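PDB 6NE6: G-protein alpha subunit Galpha7 from Naegleria fowleri, which probably binds and hydrolyses GTP as the alpha subunit of a heterotrimeric G protein, switching signalling on and off. Local coordinates for residues K281-I284 with K285-K289; F26-M29 with R30-Y33; L60-A63 with T64-L67; I53-N56 with M57-I61; S225-L228 with F229-I233. All coordinates share one frame; numbering follows the deposited sequence. Where two conformers were deposited one is given.

Overall arrangement
Along the chain the order is interaction 2, then 4, 3, 5 and 1. Interactions 3 and 4 overlap on helix 39-66, sharing Leu60 and Ile61; their centres are 10 Å apart and they sit among the other helices, probably in the helical domain. Interactions 2, 5 and 1 belong to the Ras-like part, built round the mixed sheet. Helices 221-235 and 277-291 pack together there, so interactions 5 and 1 touch, Leu226 lying against Tyr288, with centres 13 Å apart. Interaction 2, on helix 22-32, is about 28 Å from interaction 1 and 37 Å from interaction 3, centre to centre. The five thus sample both lobes of a G-alpha fold.

Interaction 1 (K281-I284 with K285-K289); sequences KEFI and KDMYK
Phe283 and Met287 meet one turn apart on helix 277-291 in a Met-aromatic contact. The thioether lies obliquely to the ring, Met287 SD standing 4.5 Å from the ring centroid of Phe283 and 51° off the ring normal. The touch falls on one corner of the ring, with Phe283 CE2 3.5 Å from Met287 SD and the methyl CE of Met287 close to the same atom. Two torsions bring this about: the ring carbon CG of Phe283 stands opposite its backbone N (chi1 179°), and the methionine chain folds at its last bond (chi3 -71°), turning the methyl back to the ring.

Apolar packing continues on the next side of the helix. Ile284 CG1 lies 4.1 Å from Met287 CE, while its other branch, CG2, approaches the edge of the Tyr288 ring in plane, 4.0 Å from Tyr288 CD2. Beyond the segments, Phe267 touches both Phe283 and Met287, and Leu226 of helix 221-235 packs on Met287 and Tyr288.

The polar contacts are mainly those of the backbone. Lys285 N donates to Lys281 O at 2.9 Å, and the three following amides repeat the i to i-4 pattern. On the polar side, Glu282 and Lys285 run side by side, but Glu282 OE1 remains 4.6 Å from Lys285 NZ, too far for direct contact of the charges.

The turn is therefore amphipathic: sulfur, ring and branched alkyl groups build its packed side, while the Glu282-Lys285 pair probably adds no more than a modest electrostatic attraction.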
loop_
_atom_site.group_PDB
_atom_site.type_symbol
_atom_site.label_atom_id
_atom_site.label_comp_id
_atom_site.label_asym_id
_atom_site.label_seq_id
_atom_site.Cartn_x
_atom_site.Cartn_y
_atom_site.Cartn_z
ATOM N N LYS A 281 -1.497 14.357 -12.550
ATOM C CA LYS A 281 -1.737 14.299 -11.113
ATOM C C LYS A 281 -2.517 15.514 -10.637
ATOM O O LYS A 281 -3.294 15.411 -9.678
ATOM C CB LYS A 281 -0.422 14.148 -10.332
ATOM C CG LYS A 281 0.414 15.416 -10.219
ATOM C CD LYS A 281 1.794 15.084 -9.650
ATOM C CE LYS A 281 2.623 16.334 -9.427
ATOM N NZ LYS A 281 4.064 15.989 -9.163
ATOM N N GLU A 282 -2.353 16.663 -11.302
ATOM C CA GLU A 282 -3.147 17.827 -10.920
ATOM C C GLU A 282 -4.622 17.593 -11.207
ATOM O O GLU A 282 -5.485 17.976 -10.406
ATOM C CB GLU A 282 -2.632 19.069 -11.637
ATOM C CG GLU A 282 -1.256 19.515 -11.144
ATOM C CD GLU A 282 -1.249 19.907 -9.675
ATOM O OE1 GLU A 282 -2.241 20.514 -9.214
ATOM O OE2 GLU A 282 -0.250 19.608 -8.984
ATOM N N PHE A 283 -4.924 16.927 -12.330
ATOM C CA PHE A 283 -6.302 16.567 -12.646
ATOM C C PHE A 283 -6.887 15.646 -11.588
ATOM O O PHE A 283 -8.042 15.816 -11.176
ATOM C CB PHE A 283 -6.357 15.903 -14.023
ATOM C CG PHE A 283 -7.736 15.469 -14.453
ATOM C CD1 PHE A 283 -8.575 16.352 -15.114
ATOM C CD2 PHE A 283 -8.167 14.168 -14.244
ATOM C CE1 PHE A 283 -9.837 15.952 -15.538
ATOM C CE2 PHE A 283 -9.427 13.765 -14.659
ATOM C CZ PHE A 283 -10.256 14.662 -15.313
ATOM N N ILE A 284 -6.106 14.666 -11.131
ATOM C CA ILE A 284 -6.595 13.753 -10.102
ATOM C C ILE A 284 -6.814 14.493 -8.790
ATOM O O ILE A 284 -7.841 14.315 -8.122
ATOM C CB ILE A 284 -5.626 12.573 -9.928
ATOM C CG1 ILE A 284 -5.593 11.733 -11.202
ATOM C CG2 ILE A 284 -6.041 11.724 -8.724
ATOM C CD1 ILE A 284 -4.466 10.701 -11.221
ATOM N N LYS A 285 -5.859 15.333 -8.397
ATOM C CA LYS A 285 -6.048 16.138 -7.192
ATOM C C LYS A 285 -7.303 17.001 -7.301
ATOM O O LYS A 285 -8.060 17.125 -6.332
ATOM C CB LYS A 285 -4.811 16.994 -6.948
ATOM C CG LYS A 285 -4.928 18.022 -5.825
ATOM C CD LYS A 285 -3.652 18.854 -5.722
ATOM C CE LYS A 285 -3.790 19.963 -4.689
ATOM N NZ LYS A 285 -2.550 20.788 -4.589
ATOM N N ASP A 286 -7.567 17.567 -8.487
ATOM C CA ASP A 286 -8.763 18.385 -8.655
ATOM C C ASP A 286 -10.030 17.547 -8.534
ATOM O O ASP A 286 -11.039 18.022 -8.002
ATOM C CB ASP A 286 -8.742 19.118 -10.000
ATOM C CG ASP A 286 -7.732 20.243 -10.034
ATOM O OD1 ASP A 286 -7.292 20.673 -8.946
ATOM O OD2 ASP A 286 -7.395 20.703 -11.147
ATOM N N MET A 287 -10.007 16.306 -9.032
ATOM C CA MET A 287 -11.183 15.456 -8.883
ATOM C C MET A 287 -11.468 15.180 -7.413
ATOM O O MET A 287 -12.629 15.198 -6.980
ATOM C CB MET A 287 -11.005 14.140 -9.646
ATOM C CG MET A 287 -11.097 14.257 -11.157
ATOM S SD MET A 287 -11.326 12.616 -11.899
ATOM C CE MET A 287 -9.703 11.887 -11.644
ATOM N N TYR A 288 -10.425 14.930 -6.624
ATOM C CA TYR A 288 -10.637 14.714 -5.197
ATOM C C TYR A 288 -11.146 15.977 -4.514
ATOM O O TYR A 288 -12.080 15.918 -3.707
ATOM C CB TYR A 288 -9.349 14.211 -4.541
ATOM C CG TYR A 288 -9.230 12.692 -4.613
ATOM C CD1 TYR A 288 -9.929 11.891 -3.721
ATOM C CD2 TYR A 288 -8.434 12.069 -5.585
ATOM C CE1 TYR A 288 -9.848 10.514 -3.783
ATOM C CE2 TYR A 288 -8.347 10.691 -5.648
ATOM C CZ TYR A 288 -9.051 9.926 -4.741
ATOM O OH TYR A 288 -8.985 8.559 -4.793
ATOM N N LYS A 289 -10.568 17.136 -4.837
ATOM C CA LYS A 289 -11.049 18.352 -4.192
ATOM C C LYS A 289 -12.490 18.657 -4.583
ATOM O O LYS A 289 -13.252 19.193 -3.765
ATOM C CB LYS A 289 -10.132 19.533 -4.514
ATOM C CG LYS A 289 -8.754 19.392 -3.855
ATOM C CD LYS A 289 -7.770 20.455 -4.313
ATOM C CE LYS A 289 -8.108 21.815 -3.730
ATOM N NZ LYS A 289 -7.105 22.839 -4.135
#

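Interaction 2 (F26-M29 with R30-Y33); sequences FKQM and RLIY
Met29 and Tyr33 run side by side in the same direction at the C-terminal end of helix 22-32, the sulfur meeting the ring at its edge. Met29 SD lies in the plane of the Tyr33 ring, 5.2 Å from its centroid, and the methyl Met29 CE reaches to 3.6 Å from Tyr33 CE1. Bends at chi2 (-71°) and chi3 (-80°) curl the methionine chain so that both SD and CE come to this rim. One face of the Tyr33 ring receives Ile32 CG2, offset toward the rim, and the ring of Phe168 from strand 163-170 stacks with the tyrosine.

Phe26 and Arg30 pass each other at a slant. Only the aliphatic part of the arginine takes part, Arg30 CD lying 3.7 Å from Phe26 CE2; the ring and guanidinium planes are 69° apart. Its charged end has a salt bridge to Glu41 and a hydrogen bond to Asn35 O. Leu31 CD1 crosses the glutamine chain 3.7 Å from Gln28 OE1; that amide bonds Ala305 O through NE2 and, weakly, Lys308 NZ through OE1.

In the backbone, Ile32 N donates to Gln28 O at 2.8 Å. Tyr33 N still bonds Met29 O, although Tyr33 is the first residue to leave helical backbone angles. This helix follows a glycine-rich loop consistent with the Walker A motif, the strand-loop-helix element typical of P-loop NTPases, the GTPases among them.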
loop_
_atom_site.group_PDB
_atom_site.type_symbol
_atom_site.label_atom_id
_atom_site.label_comp_id
_atom_site.label_asym_id
_atom_site.label_seq_id
_atom_site.Cartn_x
_atom_site.Cartn_y
_atom_site.Cartn_z
ATOM N N PHE A 26 2.878 3.680 7.939
ATOM C CA PHE A 26 3.083 3.328 9.341
ATOM C C PHE A 26 4.420 2.620 9.530
ATOM O O PHE A 26 5.155 2.909 10.477
ATOM C CB PHE A 26 1.942 2.455 9.875
ATOM C CG PHE A 26 2.051 2.203 11.364
ATOM C CD1 PHE A 26 1.526 3.111 12.262
ATOM C CD2 PHE A 26 2.714 1.092 11.855
ATOM C CE1 PHE A 26 1.646 2.912 13.632
ATOM C CE2 PHE A 26 2.839 0.891 13.232
ATOM C CZ PHE A 26 2.301 1.811 14.114
ATOM N N LYS A 27 4.744 1.676 8.647
ATOM C CA LYS A 27 5.991 0.934 8.806
ATOM C C LYS A 27 7.200 1.836 8.614
ATOM O O LYS A 27 8.219 1.676 9.304
ATOM C CB LYS A 27 6.019 -0.256 7.846
ATOM C CG LYS A 27 5.094 -1.384 8.278
ATOM C CD LYS A 27 5.141 -2.559 7.292
ATOM C CE LYS A 27 4.539 -2.186 5.930
ATOM N NZ LYS A 27 4.220 -3.412 5.129
ATOM N N GLN A 28 7.114 2.798 7.693
ATOM C CA GLN A 28 8.207 3.751 7.541
ATOM C C GLN A 28 8.354 4.615 8.782
ATOM O O GLN A 28 9.478 4.934 9.195
ATOM C CB GLN A 28 7.989 4.627 6.311
ATOM C CG GLN A 28 8.089 3.875 5.007
ATOM C CD GLN A 28 9.524 3.592 4.569
ATOM O OE1 GLN A 28 10.369 3.154 5.363
ATOM N NE2 GLN A 28 9.803 3.836 3.294
ATOM N N MET A 29 7.228 5.001 9.394
ATOM C CA MET A 29 7.291 5.785 10.625
ATOM C C MET A 29 7.973 4.996 11.735
ATOM O O MET A 29 8.762 5.556 12.510
ATOM C CB MET A 29 5.887 6.218 11.058
ATOM C CG MET A 29 5.373 7.475 10.347
ATOM S SD MET A 29 6.226 8.974 10.867
ATOM C CE MET A 29 5.382 9.319 12.412
ATOM N N ARG A 30 7.687 3.693 11.828
ATOM C CA ARG A 30 8.414 2.846 12.775
ATOM C C ARG A 30 9.917 2.954 12.553
ATOM O O ARG A 30 10.694 3.065 13.514
ATOM C CB ARG A 30 7.967 1.384 12.648
ATOM C CG ARG A 30 6.592 1.094 13.243
ATOM C CD ARG A 30 6.326 -0.421 13.333
ATOM N NE ARG A 30 7.409 -1.124 14.028
ATOM C CZ ARG A 30 7.460 -2.446 14.200
ATOM N NH1 ARG A 30 6.481 -3.228 13.753
ATOM N NH2 ARG A 30 8.491 -2.989 14.824
ATOM N N LEU A 31 10.352 2.907 11.287
ATOM C CA LEU A 31 11.781 2.954 11.002
ATOM C C LEU A 31 12.351 4.332 11.306
ATOM O O LEU A 31 13.442 4.441 11.879
ATOM C CB LEU A 31 12.045 2.561 9.544
ATOM C CG LEU A 31 11.602 1.134 9.195
ATOM C CD1 LEU A 31 11.876 0.795 7.728
ATOM C CD2 LEU A 31 12.297 0.125 10.110
ATOM N N ILE A 32 11.603 5.391 10.979
ATOM C CA ILE A 32 12.091 6.746 11.212
ATOM C C ILE A 32 12.349 6.981 12.691
ATOM O O ILE A 32 13.297 7.691 13.063
ATOM C CB ILE A 32 11.091 7.762 10.628
ATOM C CG1 ILE A 32 11.127 7.711 9.095
ATOM C CG2 ILE A 32 11.410 9.178 11.096
ATOM C CD1 ILE A 32 9.923 8.393 8.457
ATOM N N TYR A 33 11.550 6.361 13.560
ATOM C CA TYR A 33 11.633 6.581 14.997
ATOM C C TYR A 33 12.232 5.384 15.733
ATOM O O TYR A 33 11.909 5.134 16.894
ATOM C CB TYR A 33 10.254 6.964 15.537
ATOM C CG TYR A 33 9.917 8.366 15.086
ATOM C CD1 TYR A 33 9.018 8.596 14.056
ATOM C CD2 TYR A 33 10.571 9.460 15.646
ATOM C CE1 TYR A 33 8.747 9.883 13.623
ATOM C CE2 TYR A 33 10.306 10.744 15.221
ATOM C CZ TYR A 33 9.390 10.949 14.212
ATOM O OH TYR A 33 9.124 12.227 13.792
#

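Interaction 3 (L60-A63 with T64-L67); sequences LIQA and TKSL. With EDO (1,2-ethanediol), chain J.
The carbonyl oxygen Ile61 O is gripped by two donors: the hydroxyl Thr64 OG1 at 2.7 Å and, more weakly, the amide Lys65 N at 3.3 Å. The site lies near the end of helix 39-66, in what is probably the helical domain of the G-alpha fold. The threonine bond is in the carbonyl plane on a lone pair, with a C=O...O angle of 137°. A chi1 of 71° sets Thr64 OG1 between its own N and carbonyl carbon, facing back down the helix, and places the methyl CG2 over the preceding turn, 3.3 Å from Leu60 O. This bond gives the buried hydroxyl an acceptor within its own helix; Ala114 of helix 113-120 touches the same side chain.

Gln62 and Lys65 lie alongside each other on the outer side. In the conformer described, the glutamine bends at chi2 and brings Gln62 OE1 to 3.9 Å from Lys65 CD; a water donating to Gln62 OE1 and accepting from Lys65 NZ tentatively links the polar ends. The extended lysine also forms a salt bridge to Glu84 of helix 74-89. Toward the helix end, Leu67 N donates to Ala63 O at 2.9 Å. A 1,2-ethanediol molecule, probably from the crystallisation liquor, takes a hydrogen bond from Lys65 NZ through O1 at 2.9 Å.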
loop_
_atom_site.group_PDB
_atom_site.type_symbol
_atom_site.label_atom_id
_atom_site.label_comp_id
_atom_site.label_asym_id
_atom_site.label_seq_id
_atom_site.Cartn_x
_atom_site.Cartn_y
_atom_site.Cartn_z
ATOM N N LEU A 60 0.095 -14.333 -12.273
ATOM C CA LEU A 60 0.719 -14.214 -13.589
ATOM C C LEU A 60 0.438 -15.439 -14.454
ATOM O O LEU A 60 0.163 -15.307 -15.650
ATOM C CB LEU A 60 2.225 -13.981 -13.436
ATOM C CG LEU A 60 2.549 -12.565 -12.936
ATOM C CD1 LEU A 60 3.968 -12.433 -12.447
ATOM C CD2 LEU A 60 2.280 -11.550 -14.055
ATOM N N ILE A 61 0.496 -16.640 -13.868
ATOM C CA ILE A 61 0.188 -17.843 -14.638
ATOM C C ILE A 61 -1.242 -17.782 -15.152
ATOM O O ILE A 61 -1.507 -18.038 -16.333
ATOM C CB ILE A 61 0.424 -19.105 -13.791
ATOM C CG1 ILE A 61 1.908 -19.285 -13.506
ATOM C CG2 ILE A 61 -0.133 -20.357 -14.519
ATOM C CD1 ILE A 61 2.196 -20.254 -12.340
ATOM N N GLN A 62 -2.191 -17.448 -14.278
ATOM C CA GLN A 62 -3.584 -17.333 -14.711
ATOM C C GLN A 62 -3.728 -16.274 -15.797
ATOM O O GLN A 62 -4.515 -16.437 -16.740
ATOM C CB GLN A 62 -4.494 -16.993 -13.528
ATOM C CG GLN A 62 -4.468 -18.001 -12.400
ATOM C CD GLN A 62 -4.476 -19.422 -12.902
ATOM O OE1 GLN A 62 -5.358 -19.829 -13.662
ATOM N NE2 GLN A 62 -3.479 -20.188 -12.488
ATOM N N ALA A 63 -2.969 -15.184 -15.674
ATOM C CA ALA A 63 -3.026 -14.109 -16.660
ATOM C C ALA A 63 -2.586 -14.594 -18.038
ATOM O O ALA A 63 -3.157 -14.181 -19.053
ATOM C CB ALA A 63 -2.159 -12.937 -16.198
ATOM N N THR A 64 -1.559 -15.456 -18.107
ATOM C CA THR A 64 -1.150 -15.961 -19.421
ATOM C C THR A 64 -2.268 -16.777 -20.050
ATOM O O THR A 64 -2.429 -16.783 -21.277
ATOM C CB THR A 64 0.118 -16.830 -19.359
ATOM O OG1 THR A 64 -0.168 -18.092 -18.719
ATOM C CG2 THR A 64 1.284 -16.120 -18.680
ATOM N N LYS A 65 -3.054 -17.461 -19.222
ATOM C CA LYS A 65 -4.191 -18.210 -19.742
ATOM C C LYS A 65 -5.284 -17.272 -20.243
ATOM O O LYS A 65 -5.844 -17.490 -21.324
ATOM C CB LYS A 65 -4.714 -19.156 -18.664
ATOM C CG LYS A 65 -3.730 -20.265 -18.351
ATOM C CD LYS A 65 -4.217 -21.121 -17.200
ATOM C CE LYS A 65 -3.343 -22.347 -17.036
ATOM N NZ LYS A 65 -3.834 -23.245 -15.949
ATOM N N SER A 66 -5.584 -16.207 -19.493
ATOM C CA SER A 66 -6.585 -15.231 -19.924
ATOM C C SER A 66 -6.162 -14.532 -21.207
ATOM O O SER A 66 -6.995 -14.230 -22.068
ATOM C CB SER A 66 -6.816 -14.185 -18.830
ATOM O OG SER A 66 -7.254 -14.768 -17.622
ATOM N N LEU A 67 -4.868 -14.235 -21.334
ATOM C CA LEU A 67 -4.332 -13.560 -22.510
ATOM C C LEU A 67 -4.089 -14.505 -23.679
ATOM O O LEU A 67 -3.686 -14.041 -24.755
ATOM C CB LEU A 67 -3.026 -12.842 -22.148
ATOM C CG LEU A 67 -3.124 -11.694 -21.147
ATOM C CD1 LEU A 67 -1.722 -11.228 -20.755
ATOM C CD2 LEU A 67 -3.942 -10.554 -21.735
HETATM C C1 EDO J . -0.326 -23.815 -16.118
HETATM O O1 EDO J . -1.401 -24.732 -15.871
HETATM C C2 EDO J . 0.223 -24.045 -17.520
HETATM O O2 EDO J . -0.856 -24.289 -18.429
HETATM O O HOH W 1 -6.173 -22.524 -14.686
#

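Interaction 4 (I53-N56 with M57-I61); sequences ILRN and MMVLI
Val59 leans back over Arg55 on helix 39-66, its methyl CG2 resting 3.3 Å from the carbonyl oxygen Arg55 O. The same oxygen accepts Val59 N at 2.9 Å, nearly along the C=O axis. The other methyl, CG1, is turned anti to the valine's own amide nitrogen (chi1 173°), leaving CG2 beside that N, where it meets Arg55 O. Between the two side chains the approach is looser: Val59 CG2 is 4.3 Å from Arg55 CG.

Around this pair the remaining contacts are also side chain on backbone. Leu60 curls over the preceding turn, Leu60 CG lying 3.5 Å from Asn56 O, while Leu60 N donates to that oxygen at 3.0 Å. Met58 CB touches Arg55 O at 3.4 Å. The end of the Met57 chain leads away from this turn, to helix 100-109.

The next shell meets the polar ends. Asn56 OD1 accepts a hydrogen bond from the backbone N of Glu128, which ties the buried amide firmly to a loop; Arg55 NE has only a long, weak ion pair with Glu87. With straight backbone bonds, such as Met57 N to Ile53 O with an N-H...O angle of 165°, the helix runs regularly through this turn. Its neighbours are helix 74-89 against Leu54 and Met58, helix 100-109 against Ile53 and Met57, and helix 131-136 against Asn56 and Leu60.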
loop_
_atom_site.group_PDB
_atom_site.type_symbol
_atom_site.label_atom_id
_atom_site.label_comp_id
_atom_site.label_asym_id
_atom_site.label_seq_id
_atom_site.Cartn_x
_atom_site.Cartn_y
_atom_site.Cartn_z
ATOM N N ILE A 53 4.874 -14.110 -2.695
ATOM C CA ILE A 53 5.578 -14.411 -3.932
ATOM C C ILE A 53 4.844 -15.490 -4.713
ATOM O O ILE A 53 4.665 -15.387 -5.936
ATOM C CB ILE A 53 7.020 -14.821 -3.606
ATOM C CG1 ILE A 53 7.735 -13.642 -2.951
ATOM C CG2 ILE A 53 7.737 -15.316 -4.862
ATOM C CD1 ILE A 53 9.091 -13.975 -2.391
ATOM N N LEU A 54 4.410 -16.540 -4.014
ATOM C CA LEU A 54 3.700 -17.633 -4.666
ATOM C C LEU A 54 2.397 -17.148 -5.283
ATOM O O LEU A 54 2.062 -17.519 -6.415
ATOM C CB LEU A 54 3.438 -18.744 -3.653
ATOM C CG LEU A 54 2.669 -19.968 -4.133
ATOM C CD1 LEU A 54 3.467 -20.644 -5.227
ATOM C CD2 LEU A 54 2.458 -20.927 -2.974
ATOM N N ARG A 55 1.653 -16.305 -4.559
ATOM C CA ARG A 55 0.390 -15.806 -5.091
ATOM C C ARG A 55 0.615 -14.941 -6.323
ATOM O O ARG A 55 -0.131 -15.043 -7.307
ATOM C CB ARG A 55 -0.364 -15.015 -4.019
ATOM C CG ARG A 55 -1.545 -14.225 -4.585
ATOM C CD ARG A 55 -2.880 -14.880 -4.285
ATOM N NE ARG A 55 -3.148 -14.935 -2.850
ATOM C CZ ARG A 55 -3.642 -13.925 -2.138
ATOM N NH1 ARG A 55 -3.921 -12.766 -2.725
ATOM N NH2 ARG A 55 -3.852 -14.073 -0.837
ATOM N N ASN A 56 1.623 -14.067 -6.284
ATOM C CA ASN A 56 1.892 -13.214 -7.437
ATOM C C ASN A 56 2.204 -14.049 -8.671
ATOM O O ASN A 56 1.714 -13.752 -9.762
ATOM C CB ASN A 56 3.060 -12.281 -7.140
ATOM C CG ASN A 56 2.698 -11.184 -6.198
ATOM O OD1 ASN A 56 1.572 -10.684 -6.215
ATOM N ND2 ASN A 56 3.671 -10.754 -5.399
ATOM N N MET A 57 3.026 -15.096 -8.516
ATOM C CA MET A 57 3.324 -15.945 -9.669
ATOM C C MET A 57 2.077 -16.680 -10.143
ATOM O O MET A 57 1.875 -16.841 -11.345
ATOM C CB MET A 57 4.442 -16.939 -9.352
ATOM C CG MET A 57 4.923 -17.716 -10.595
ATOM S SD MET A 57 5.346 -16.676 -12.029
ATOM C CE MET A 57 6.966 -16.054 -11.569
ATOM N N MET A 58 1.211 -17.104 -9.211
ATOM C CA MET A 58 -0.035 -17.755 -9.599
ATOM C C MET A 58 -0.897 -16.829 -10.443
ATOM O O MET A 58 -1.474 -17.251 -11.456
ATOM C CB MET A 58 -0.805 -18.192 -8.356
ATOM C CG MET A 58 -2.200 -18.672 -8.645
ATOM S SD MET A 58 -2.142 -20.154 -9.650
ATOM C CE MET A 58 -3.732 -20.873 -9.242
ATOM N N VAL A 59 -1.007 -15.567 -10.024
ATOM C CA VAL A 59 -1.801 -14.593 -10.767
ATOM C C VAL A 59 -1.235 -14.410 -12.163
ATOM O O VAL A 59 -1.981 -14.353 -13.148
ATOM C CB VAL A 59 -1.863 -13.257 -10.006
ATOM C CG1 VAL A 59 -2.542 -12.182 -10.877
ATOM C CG2 VAL A 59 -2.640 -13.438 -8.704
ATOM N N LEU A 60 0.095 -14.333 -12.273
ATOM C CA LEU A 60 0.719 -14.214 -13.589
ATOM C C LEU A 60 0.438 -15.439 -14.454
ATOM O O LEU A 60 0.163 -15.307 -15.650
ATOM C CB LEU A 60 2.225 -13.981 -13.436
ATOM C CG LEU A 60 2.549 -12.565 -12.936
ATOM C CD1 LEU A 60 3.968 -12.433 -12.447
ATOM C CD2 LEU A 60 2.280 -11.550 -14.055
ATOM N N ILE A 61 0.496 -16.640 -13.868
ATOM C CA ILE A 61 0.188 -17.843 -14.638
ATOM C C ILE A 61 -1.242 -17.782 -15.152
ATOM O O ILE A 61 -1.507 -18.038 -16.333
ATOM C CB ILE A 61 0.424 -19.105 -13.791
ATOM C CG1 ILE A 61 1.908 -19.285 -13.506
ATOM C CG2 ILE A 61 -0.133 -20.357 -14.519
ATOM C CD1 ILE A 61 2.196 -20.254 -12.340
#

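Interaction 5 (S225-L228 with F229-I233); sequences SLSL and FGDYI
Phe229 packs its CB against the carbonyl oxygen Ser225 O at 3.3 Å, on the buried side of helix 221-235. Its amide, Phe229 N, donates to Ser225 O at 2.8 Å, the shortest backbone bond across the contact. A trans first torsion (chi1 172°) leads the ring away from the preceding turn, and Ile233 CB sits over one face, toward the rim. Phe202 meets that ring edge-to-face, while Leu226 is buried against Met287 and Tyr288 of helix 277-291.

The solvent side is looser. Ser227 and Asp231 stand one turn apart with Ser227 OG 4.5 Å from Asp231 OD2, and a water between them makes only weak hydrogen bonds to both. The carboxylate folds back toward the preceding turn, Asp231 CG 3.4 Å from Ser227 O, with no bond to that oxygen, which Asp231 N takes at 3.1 Å. Leu228 is exposed, and its backbone O accepts Tyr232 N at 2.9 Å.

Chemically, regular backbone bonds hold the turns; the buried side, with Phe229 and Leu226, carries most of the packing of this beta-alpha-beta helix against helix 277-291 and Phe202, and the hydrated Ser227-Asp231 pair probably adds little.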
loop_
_atom_site.group_PDB
_atom_site.type_symbol
_atom_site.label_atom_id
_atom_site.label_comp_id
_atom_site.label_asym_id
_atom_site.label_seq_id
_atom_site.Cartn_x
_atom_site.Cartn_y
_atom_site.Cartn_z
ATOM N N SER A 225 -12.537 4.813 -5.305
ATOM C CA SER A 225 -11.942 5.578 -4.213
ATOM C C SER A 225 -12.479 7.002 -4.179
ATOM O O SER A 225 -12.728 7.549 -3.100
ATOM C CB SER A 225 -10.419 5.594 -4.339
ATOM O OG SER A 225 -9.879 4.290 -4.207
ATOM N N LEU A 226 -12.650 7.627 -5.347
ATOM C CA LEU A 226 -13.263 8.956 -5.385
ATOM C C LEU A 226 -14.671 8.931 -4.800
ATOM O O LEU A 226 -15.047 9.824 -4.030
ATOM C CB LEU A 226 -13.313 9.469 -6.821
ATOM C CG LEU A 226 -12.014 10.036 -7.372
ATOM C CD1 LEU A 226 -12.095 10.026 -8.902
ATOM C CD2 LEU A 226 -11.797 11.458 -6.830
ATOM N N SER A 227 -15.459 7.915 -5.154
ATOM C CA SER A 227 -16.818 7.794 -4.623
ATOM C C SER A 227 -16.810 7.605 -3.105
ATOM O O SER A 227 -17.574 8.258 -2.381
ATOM C CB SER A 227 -17.540 6.642 -5.320
ATOM O OG SER A 227 -18.899 6.593 -4.925
ATOM N N LEU A 228 -15.941 6.722 -2.605
ATOM C CA LEU A 228 -15.853 6.486 -1.168
ATOM C C LEU A 228 -15.355 7.725 -0.431
ATOM O O LEU A 228 -15.859 8.050 0.654
ATOM C CB LEU A 228 -14.927 5.304 -0.877
ATOM C CG LEU A 228 -15.354 3.891 -1.269
ATOM C CD1 LEU A 228 -14.164 2.957 -1.123
ATOM C CD2 LEU A 228 -16.516 3.436 -0.395
ATOM N N PHE A 229 -14.351 8.411 -0.989
ATOM C CA PHE A 229 -13.861 9.630 -0.357
ATOM C C PHE A 229 -14.961 10.679 -0.288
ATOM O O PHE A 229 -15.117 11.360 0.733
ATOM C CB PHE A 229 -12.641 10.200 -1.097
ATOM C CG PHE A 229 -12.216 11.555 -0.582
ATOM C CD1 PHE A 229 -11.547 11.678 0.627
ATOM C CD2 PHE A 229 -12.533 12.713 -1.288
ATOM C CE1 PHE A 229 -11.181 12.941 1.120
ATOM C CE2 PHE A 229 -12.174 13.978 -0.801
ATOM C CZ PHE A 229 -11.491 14.092 0.400
ATOM N N GLY A 230 -15.723 10.830 -1.370
ATOM C CA GLY A 230 -16.838 11.763 -1.354
ATOM C C GLY A 230 -17.830 11.456 -0.249
ATOM O O GLY A 230 -18.283 12.359 0.461
ATOM N N ASP A 231 -18.163 10.174 -0.075
ATOM C CA ASP A 231 -19.094 9.780 0.975
ATOM C C ASP A 231 -18.533 10.108 2.348
ATOM O O ASP A 231 -19.242 10.632 3.216
ATOM C CB ASP A 231 -19.389 8.282 0.874
ATOM C CG ASP A 231 -20.261 7.942 -0.308
ATOM O OD1 ASP A 231 -20.910 8.861 -0.848
ATOM O OD2 ASP A 231 -20.300 6.757 -0.693
ATOM N N TYR A 232 -17.252 9.809 2.551
ATOM C CA TYR A 232 -16.615 10.012 3.848
ATOM C C TYR A 232 -16.514 11.491 4.201
ATOM O O TYR A 232 -16.922 11.908 5.283
ATOM C CB TYR A 232 -15.223 9.388 3.809
ATOM C CG TYR A 232 -14.458 9.367 5.104
ATOM C CD1 TYR A 232 -14.601 8.308 5.991
ATOM C CD2 TYR A 232 -13.554 10.384 5.426
ATOM C CE1 TYR A 232 -13.877 8.254 7.154
ATOM C CE2 TYR A 232 -12.824 10.339 6.598
ATOM C CZ TYR A 232 -12.986 9.272 7.451
ATOM O OH TYR A 232 -12.272 9.198 8.616
ATOM N N ILE A 233 -15.937 12.293 3.304
ATOM C CA ILE A 233 -15.615 13.677 3.657
ATOM C C ILE A 233 -16.867 14.523 3.849
ATOM O O ILE A 233 -16.837 15.524 4.576
ATOM C CB ILE A 233 -14.688 14.286 2.586
ATOM C CG1 ILE A 233 -13.986 15.535 3.121
ATOM C CG2 ILE A 233 -15.469 14.612 1.297
ATOM C CD1 ILE A 233 -12.949 15.234 4.209
HETATM O O HOH W 2 -18.944 4.281 -2.541
#